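Local coordinates for replication initiation and membrane attachment protein (Geobacillus stearothermophilus 10, PDB 5WTN) that probably helps assemble the primosome at the start or restart of bacterial DNA replication, and forms a tetramer, at residues A[34-46]-A[77-89]. Sequence-based numbering, arbitrary orientation.
Sequences YQPLIGCRALALY and IYSERLKLEGIGL
Leu84 sits as a knob in a hole formed by Ile38, Ala42, Leu45 and Tyr46, where helix 40-46 crosses helix 77-86 at 84°. The N-terminal domain joins these helices to a small mixed sheet, an arrangement consistent with a winged-helix fold. Leu84 divides its branches: CD2 meets Ile38 CD1 at 3.6 Å, and CD1 lies at the edge of the Tyr46 ring, near its plane. CG1 of Ile38 stands between its backbone N and carbonyl carbon (chi1 68°), while Ile38 CG2 lies 3.6 Å from Ile87 CD1. Beyond the helix end, Leu89 fits between two tyrosines. Leu89 CD1 is 3.5 Å from Tyr34 CD2, and Leu89 CB meets Tyr46 CE1. Both hydroxyls are satisfied beyond these segments: Tyr34 OH bonds to Leu113 N and Tyr46 OH to Arg110 O. Leu45 CD2 lies against the backbone of helix 77-86, 3.4 Å from Arg81 N. Polar groups border this apolar core. The chain of Glu80 bends back on itself, which brings its carboxylate beside Ala42. Lys83 joins the charge network through a long salt bridge to Glu80. Arg41 completes it, with NH1 2.6 Å from Glu80 OE1 and the guanidinium and carboxylate planes 85° apart.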
ATOM      1  N   TYR A  34      -9.693 -12.077 -10.874  1.00 12.77           N
ATOM      2  CA  TYR A  34     -10.206 -13.226 -10.178  1.00 11.37           C
ATOM      3  C   TYR A  34     -11.678 -13.169  -9.817  1.00 10.46           C
ATOM      4  O   TYR A  34     -12.346 -14.187  -9.865  1.00 10.85           O
ATOM      5  CB  TYR A  34      -9.396 -13.445  -8.923  1.00 11.06           C
ATOM      6  CG  TYR A  34      -8.083 -14.106  -9.192  1.00  8.31           C
ATOM      7  CD1 TYR A  34      -7.017 -13.386  -9.674  1.00  7.88           C
ATOM      8  CD2 TYR A  34      -7.902 -15.458  -8.932  1.00  8.93           C
ATOM      9  CE1 TYR A  34      -5.800 -13.999  -9.902  1.00  8.95           C
ATOM     10  CE2 TYR A  34      -6.688 -16.068  -9.149  1.00  9.22           C
ATOM     11  CZ  TYR A  34      -5.644 -15.334  -9.638  1.00  7.43           C
ATOM     12  OH  TYR A  34      -4.446 -15.943  -9.859  1.00  8.62           O
ATOM     13  N   GLN A  35     -12.184 -12.003  -9.434  1.00 11.66           N
ATOM     14  CA  GLN A  35     -13.559 -11.940  -8.933  1.00 12.23           C
ATOM     15  C   GLN A  35     -14.602 -12.376  -9.934  1.00 12.16           C
ATOM     16  O   GLN A  35     -15.489 -13.113  -9.571  1.00 11.50           O
ATOM     17  CB  GLN A  35     -13.916 -10.572  -8.373  1.00 13.73           C
ATOM     18  CG  GLN A  35     -15.138 -10.600  -7.460  1.00 11.87           C
ATOM     19  CD  GLN A  35     -15.617  -9.202  -7.098  1.00 14.46           C
ATOM     20  OE1 GLN A  35     -16.660  -9.020  -6.458  1.00 17.65           O
ATOM     21  NE2 GLN A  35     -14.853  -8.211  -7.488  1.00 15.31           N
ATOM     22  N   PRO A  36     -14.503 -11.926 -11.200  1.00 15.81           N
ATOM     23  CA  PRO A  36     -15.492 -12.455 -12.155  1.00 15.70           C
ATOM     24  C   PRO A  36     -15.502 -13.989 -12.249  1.00 16.97           C
ATOM     25  O   PRO A  36     -16.550 -14.579 -12.502  1.00 20.59           O
ATOM     26  CB  PRO A  36     -15.051 -11.846 -13.475  1.00 14.41           C
ATOM     27  CG  PRO A  36     -14.460 -10.543 -13.074  1.00 16.72           C
ATOM     28  CD  PRO A  36     -13.722 -10.822 -11.790  1.00 14.02           C
ATOM     29  N   LEU A  37     -14.361 -14.631 -12.038  1.00 13.64           N
ATOM     30  CA  LEU A  37     -14.330 -16.072 -12.096  1.00 10.83           C
ATOM     31  C   LEU A  37     -14.872 -16.739 -10.821  1.00 14.10           C
ATOM     32  O   LEU A  37     -15.680 -17.661 -10.911  1.00 18.08           O
ATOM     33  CB  LEU A  37     -12.923 -16.563 -12.442  1.00 12.61           C
ATOM     34  CG  LEU A  37     -12.368 -16.124 -13.815  1.00 13.29           C
ATOM     35  CD1 LEU A  37     -11.137 -16.940 -14.203  1.00 11.77           C
ATOM     36  CD2 LEU A  37     -13.419 -16.199 -14.903  1.00 10.03           C
ATOM     37  N   ILE A  38     -14.423 -16.305  -9.641  1.00 12.90           N
ATOM     38  CA  ILE A  38     -14.762 -17.012  -8.402  1.00 11.11           C
ATOM     39  C   ILE A  38     -15.968 -16.460  -7.629  1.00 13.86           C
ATOM     40  O   ILE A  38     -16.518 -17.130  -6.716  1.00 13.33           O
ATOM     41  CB  ILE A  38     -13.554 -17.070  -7.457  1.00 11.30           C
ATOM     42  CG1 ILE A  38     -13.213 -15.678  -6.925  1.00 10.65           C
ATOM     43  CG2 ILE A  38     -12.348 -17.674  -8.172  1.00 11.55           C
ATOM     44  CD1 ILE A  38     -12.108 -15.696  -5.876  1.00  9.24           C
ATOM     45  N   GLY A  39     -16.379 -15.251  -8.008  1.00 11.83           N
ATOM     46  CA  GLY A  39     -17.516 -14.589  -7.408  1.00  9.31           C
ATOM     47  C   GLY A  39     -17.142 -13.729  -6.221  1.00 11.24           C
ATOM     48  O   GLY A  39     -16.075 -13.895  -5.628  1.00 10.28           O
ATOM     49  N   CYS A  40     -18.054 -12.825  -5.857  1.00 14.36           N
ATOM     50  CA  CYS A  40     -17.843 -11.858  -4.783  1.00 12.07           C
ATOM     51  C   CYS A  40     -17.640 -12.442  -3.385  1.00 12.19           C
ATOM     52  O   CYS A  40     -16.867 -11.888  -2.592  1.00 12.06           O
ATOM     53  CB  CYS A  40     -18.981 -10.836  -4.774  1.00 14.11           C
ATOM     54  SG  CYS A  40     -20.648 -11.441  -4.315  1.00 24.44           S
ATOM     55  N   ARG A  41     -18.325 -13.535  -3.060  1.00 14.07           N
ATOM     56  CA  ARG A  41     -18.230 -14.036  -1.688  1.00 14.53           C
ATOM     57  C   ARG A  41     -16.854 -14.591  -1.446  1.00 11.46           C
ATOM     58  O   ARG A  41     -16.277 -14.343  -0.407  1.00 11.95           O
ATOM     59  CB  ARG A  41     -19.292 -15.088  -1.355  1.00 18.28           C
ATOM     60  CG  ARG A  41     -20.714 -14.677  -1.679  1.00 19.99           C
ATOM     61  CD  ARG A  41     -21.684 -15.777  -1.294  1.00 28.28           C
ATOM     62  NE  ARG A  41     -22.535 -16.198  -2.402  1.00 35.29           N
ATOM     63  CZ  ARG A  41     -22.351 -17.309  -3.112  1.00 39.63           C
ATOM     64  NH1 ARG A  41     -21.343 -18.122  -2.827  1.00 33.58           N
ATOM     65  NH2 ARG A  41     -23.179 -17.610  -4.108  1.00 47.38           N
ATOM     66  N   ALA A  42     -16.321 -15.325  -2.415  1.00 12.94           N
ATOM     67  CA  ALA A  42     -14.971 -15.860  -2.292  1.00 10.60           C
ATOM     68  C   ALA A  42     -13.953 -14.735  -2.107  1.00 10.20           C
ATOM     69  O   ALA A  42     -12.986 -14.884  -1.355  1.00  9.97           O
ATOM     70  CB  ALA A  42     -14.634 -16.673  -3.489  1.00 10.71           C
ATOM     71  N   LEU A  43     -14.176 -13.608  -2.780  1.00  9.95           N
ATOM     72  CA  LEU A  43     -13.288 -12.465  -2.629  1.00  9.10           C
ATOM     73  C   LEU A  43     -13.240 -12.001  -1.175  1.00  9.34           C
ATOM     74  O   LEU A  43     -12.147 -11.732  -0.631  1.00  7.87           O
ATOM     75  CB  LEU A  43     -13.688 -11.311  -3.551  1.00 10.39           C
ATOM     76  CG  LEU A  43     -12.780 -10.065  -3.477  1.00 11.55           C
ATOM     77  CD1 LEU A  43     -11.474 -10.280  -4.221  1.00 10.84           C
ATOM     78  CD2 LEU A  43     -13.458  -8.813  -3.978  1.00 13.14           C
ATOM     79  N   ALA A  44     -14.406 -11.918  -0.536  1.00  8.39           N
ATOM     80  CA  ALA A  44     -14.428 -11.452   0.847  1.00  7.29           C
ATOM     81  C   ALA A  44     -13.713 -12.427   1.779  1.00  7.86           C
ATOM     82  O   ALA A  44     -12.988 -11.997   2.675  1.00  8.38           O
ATOM     83  CB  ALA A  44     -15.807 -11.192   1.313  1.00  8.53           C
ATOM     84  N   LEU A  45     -13.907 -13.728   1.584  1.00  5.74           N
ATOM     85  CA  LEU A  45     -13.206 -14.683   2.412  1.00  6.41           C
ATOM     86  C   LEU A  45     -11.689 -14.508   2.287  1.00  8.86           C
ATOM     87  O   LEU A  45     -10.945 -14.691   3.258  1.00  8.49           O
ATOM     88  CB  LEU A  45     -13.602 -16.105   2.035  1.00  7.32           C
ATOM     89  CG  LEU A  45     -12.878 -17.259   2.735  1.00  5.73           C
ATOM     90  CD1 LEU A  45     -13.004 -17.190   4.237  1.00  6.11           C
ATOM     91  CD2 LEU A  45     -13.416 -18.562   2.242  1.00  7.78           C
ATOM     92  N   TYR A  46     -11.228 -14.172   1.086  1.00  8.70           N
ATOM     93  CA  TYR A  46      -9.807 -14.042   0.853  1.00  8.15           C
ATOM     94  C   TYR A  46      -9.318 -12.784   1.571  1.00  8.55           C
ATOM     95  O   TYR A  46      -8.252 -12.775   2.194  1.00  7.41           O
ATOM     96  CB  TYR A  46      -9.524 -13.979  -0.648  1.00  7.98           C
ATOM     97  CG  TYR A  46      -8.054 -13.939  -0.993  1.00  8.10           C
ATOM     98  CD1 TYR A  46      -7.331 -15.107  -1.141  1.00  7.77           C
ATOM     99  CD2 TYR A  46      -7.386 -12.733  -1.167  1.00  8.61           C
ATOM    100  CE1 TYR A  46      -5.979 -15.089  -1.452  1.00  9.75           C
ATOM    101  CE2 TYR A  46      -6.018 -12.700  -1.476  1.00 10.38           C
ATOM    102  CZ  TYR A  46      -5.322 -13.884  -1.627  1.00 11.76           C
ATOM    103  OH  TYR A  46      -3.973 -13.890  -1.936  1.00 11.54           O
ATOM    104  N   ILE A  77     -18.853 -20.261   3.981  1.00 17.00           N
ATOM    105  CA  ILE A  77     -17.407 -20.172   4.143  1.00 16.62           C
ATOM    106  C   ILE A  77     -16.723 -21.359   3.489  1.00 18.27           C
ATOM    107  O   ILE A  77     -15.713 -21.183   2.810  1.00 22.54           O
ATOM    108  CB  ILE A  77     -16.971 -20.173   5.609  1.00 14.86           C
ATOM    109  CG1 ILE A  77     -17.302 -18.851   6.268  1.00 15.12           C
ATOM    110  CG2 ILE A  77     -15.487 -20.400   5.724  1.00 11.91           C
ATOM    111  CD1 ILE A  77     -17.039 -18.906   7.753  1.00 18.23           C
ATOM    112  N   TYR A  78     -17.281 -22.557   3.662  1.00 17.02           N
ATOM    113  CA  TYR A  78     -16.616 -23.772   3.196  1.00 15.34           C
ATOM    114  C   TYR A  78     -16.647 -23.825   1.687  1.00 15.57           C
ATOM    115  O   TYR A  78     -15.681 -24.208   1.047  1.00 13.90           O
ATOM    116  CB  TYR A  78     -17.293 -25.020   3.759  1.00 14.97           C
ATOM    117  CG  TYR A  78     -16.738 -26.314   3.219  1.00 13.49           C
ATOM    118  CD1 TYR A  78     -15.599 -26.875   3.768  1.00 14.44           C
ATOM    119  CD2 TYR A  78     -17.356 -26.980   2.167  1.00 13.10           C
ATOM    120  CE1 TYR A  78     -15.080 -28.061   3.283  1.00 14.51           C
ATOM    121  CE2 TYR A  78     -16.843 -28.161   1.677  1.00 12.19           C
ATOM    122  CZ  TYR A  78     -15.704 -28.694   2.243  1.00 13.64           C
ATOM    123  OH  TYR A  78     -15.175 -29.868   1.778  1.00 20.63           O
ATOM    124  N   SER A  79     -17.777 -23.453   1.122  1.00 16.50           N
ATOM    125  CA  SER A  79     -17.941 -23.568  -0.296  1.00 16.39           C
ATOM    126  C   SER A  79     -16.910 -22.675  -0.948  1.00 18.72           C
ATOM    127  O   SER A  79     -16.187 -23.087  -1.855  1.00 16.30           O
ATOM    128  CB  SER A  79     -19.330 -23.107  -0.665  1.00 16.97           C
ATOM    129  OG  SER A  79     -19.716 -23.757  -1.847  1.00 31.26           O
ATOM    130  N   GLU A  80     -16.831 -21.449  -0.446  1.00 19.19           N
ATOM    131  CA  GLU A  80     -15.932 -20.462  -0.997  1.00 17.13           C
ATOM    132  C   GLU A  80     -14.456 -20.821  -0.726  1.00 16.08           C
ATOM    133  O   GLU A  80     -13.598 -20.678  -1.611  1.00 14.37           O
ATOM    134  CB  GLU A  80     -16.322 -19.081  -0.476  1.00 16.68           C
ATOM    135  CG  GLU A  80     -17.782 -18.725  -0.790  1.00 19.86           C
ATOM    136  CD  GLU A  80     -18.108 -18.892  -2.273  1.00 24.74           C
ATOM    137  OE1 GLU A  80     -19.117 -19.540  -2.641  1.00 32.47           O
ATOM    138  OE2 GLU A  80     -17.346 -18.362  -3.100  1.00 28.24           O
ATOM    139  N   ARG A  81     -14.170 -21.337   0.463  1.00 12.14           N
ATOM    140  CA  ARG A  81     -12.833 -21.805   0.756  1.00 12.23           C
ATOM    141  C   ARG A  81     -12.287 -22.725  -0.343  1.00 12.67           C
ATOM    142  O   ARG A  81     -11.107 -22.698  -0.670  1.00 12.52           O
ATOM    143  CB  ARG A  81     -12.808 -22.570   2.076  1.00 10.52           C
ATOM    144  CG  ARG A  81     -11.400 -22.695   2.608  1.00 13.39           C
ATOM    145  CD  ARG A  81     -11.224 -23.759   3.642  1.00 13.90           C
ATOM    146  NE  ARG A  81     -10.932 -25.050   3.041  1.00 14.29           N
ATOM    147  CZ  ARG A  81     -11.096 -26.197   3.684  1.00 17.87           C
ATOM    148  NH1 ARG A  81     -11.550 -26.177   4.932  1.00 18.23           N
ATOM    149  NH2 ARG A  81     -10.821 -27.354   3.083  1.00 19.19           N
ATOM    150  N   LEU A  82     -13.160 -23.530  -0.913  1.00 12.10           N
ATOM    151  CA  LEU A  82     -12.757 -24.514  -1.890  1.00 13.20           C
ATOM    152  C   LEU A  82     -12.521 -23.869  -3.265  1.00 11.92           C
ATOM    153  O   LEU A  82     -11.671 -24.309  -4.029  1.00  8.54           O
ATOM    154  CB  LEU A  82     -13.817 -25.625  -1.965  1.00 15.01           C
ATOM    155  CG  LEU A  82     -13.580 -26.959  -1.264  1.00 14.49           C
ATOM    156  CD1 LEU A  82     -13.167 -26.768   0.179  1.00 14.59           C
ATOM    157  CD2 LEU A  82     -14.853 -27.766  -1.360  1.00 13.99           C
ATOM    158  N   LYS A  83     -13.277 -22.824  -3.570  1.00 13.15           N
ATOM    159  CA  LYS A  83     -13.029 -22.069  -4.781  1.00 13.44           C
ATOM    160  C   LYS A  83     -11.659 -21.429  -4.715  1.00 11.16           C
ATOM    161  O   LYS A  83     -10.920 -21.461  -5.679  1.00 10.50           O
ATOM    162  CB  LYS A  83     -14.092 -21.012  -4.989  1.00 12.37           C
ATOM    163  CG  LYS A  83     -15.428 -21.613  -5.254  1.00 13.17           C
ATOM    164  CD  LYS A  83     -16.397 -20.557  -5.688  1.00 15.99           C
ATOM    165  CE  LYS A  83     -17.797 -21.104  -5.747  1.00 20.61           C
ATOM    166  NZ  LYS A  83     -18.672 -20.052  -6.307  1.00 23.89           N
ATOM    167  N   LEU A  84     -11.320 -20.868  -3.564  1.00 11.96           N
ATOM    168  CA  LEU A  84     -10.000 -20.291  -3.383  1.00  9.79           C
ATOM    169  C   LEU A  84      -8.929 -21.350  -3.542  1.00  9.40           C
ATOM    170  O   LEU A  84      -7.888 -21.069  -4.107  1.00 10.26           O
ATOM    171  CB  LEU A  84      -9.865 -19.566  -2.041  1.00  8.06           C
ATOM    172  CG  LEU A  84     -10.727 -18.322  -1.876  1.00  6.38           C
ATOM    173  CD1 LEU A  84     -10.300 -17.560  -0.671  1.00  7.28           C
ATOM    174  CD2 LEU A  84     -10.660 -17.435  -3.084  1.00  7.05           C
ATOM    175  N   GLU A  85      -9.196 -22.566  -3.079  1.00  9.97           N
ATOM    176  CA  GLU A  85      -8.223 -23.652  -3.192  1.00 10.24           C
ATOM    177  C   GLU A  85      -7.942 -24.052  -4.644  1.00 12.37           C
ATOM    178  O   GLU A  85      -6.790 -24.084  -5.076  1.00 16.16           O
ATOM    179  CB  GLU A  85      -8.691 -24.871  -2.396  1.00 10.15           C
ATOM    180  CG  GLU A  85      -8.530 -24.730  -0.891  1.00 11.94           C
ATOM    181  CD  GLU A  85      -8.871 -26.005  -0.145  1.00 15.46           C
ATOM    182  OE1 GLU A  85      -8.742 -27.095  -0.740  1.00 20.98           O
ATOM    183  OE2 GLU A  85      -9.269 -25.917   1.036  1.00 14.50           O
ATOM    184  N   GLY A  86      -9.002 -24.360  -5.385  1.00 12.01           N
ATOM    185  CA  GLY A  86      -8.891 -24.831  -6.741  1.00 13.74           C
ATOM    186  C   GLY A  86      -8.259 -23.810  -7.640  1.00 15.23           C
ATOM    187  O   GLY A  86      -7.488 -24.169  -8.530  1.00 20.21           O
ATOM    188  N   ILE A  87      -8.534 -22.535  -7.392  1.00 12.12           N
ATOM    189  CA  ILE A  87      -7.999 -21.499  -8.264  1.00 12.66           C
ATOM    190  C   ILE A  87      -6.572 -21.053  -7.891  1.00 12.51           C
ATOM    191  O   ILE A  87      -6.006 -20.175  -8.533  1.00 12.18           O
ATOM    192  CB  ILE A  87      -8.961 -20.298  -8.434  1.00 10.92           C
ATOM    193  CG1 ILE A  87      -8.763 -19.674  -9.824  1.00 12.93           C
ATOM    194  CG2 ILE A  87      -8.740 -19.254  -7.356  1.00  8.91           C
ATOM    195  CD1 ILE A  87      -9.984 -19.148 -10.426  1.00 11.52           C
ATOM    196  N   GLY A  88      -6.002 -21.665  -6.863  1.00  9.90           N
ATOM    197  CA  GLY A  88      -4.619 -21.437  -6.531  1.00 10.31           C
ATOM    198  C   GLY A  88      -4.383 -20.456  -5.405  1.00 10.27           C
ATOM    199  O   GLY A  88      -3.276 -20.385  -4.866  1.00 11.81           O
ATOM    200  N   LEU A  89      -5.427 -19.708  -5.052  1.00 10.42           N
ATOM    201  CA  LEU A  89      -5.375 -18.673  -4.010  1.00  8.05           C
ATOM    202  C   LEU A  89      -5.138 -19.146  -2.553  1.00  8.21           C
ATOM    203  O   LEU A  89      -4.755 -18.352  -1.699  1.00  7.05           O
ATOM    204  CB  LEU A  89      -6.604 -17.782  -4.108  1.00  5.88           C
ATOM    205  CG  LEU A  89      -6.568 -16.854  -5.342  1.00 10.23           C
ATOM    206  CD1 LEU A  89      -7.843 -16.041  -5.501  1.00  7.71           C
ATOM    207  CD2 LEU A  89      -5.341 -15.916  -5.320  1.00  7.91           C
TER
HETATM  208  O   HOH W   1     -17.808 -19.703  -9.337  1.00 25.15           O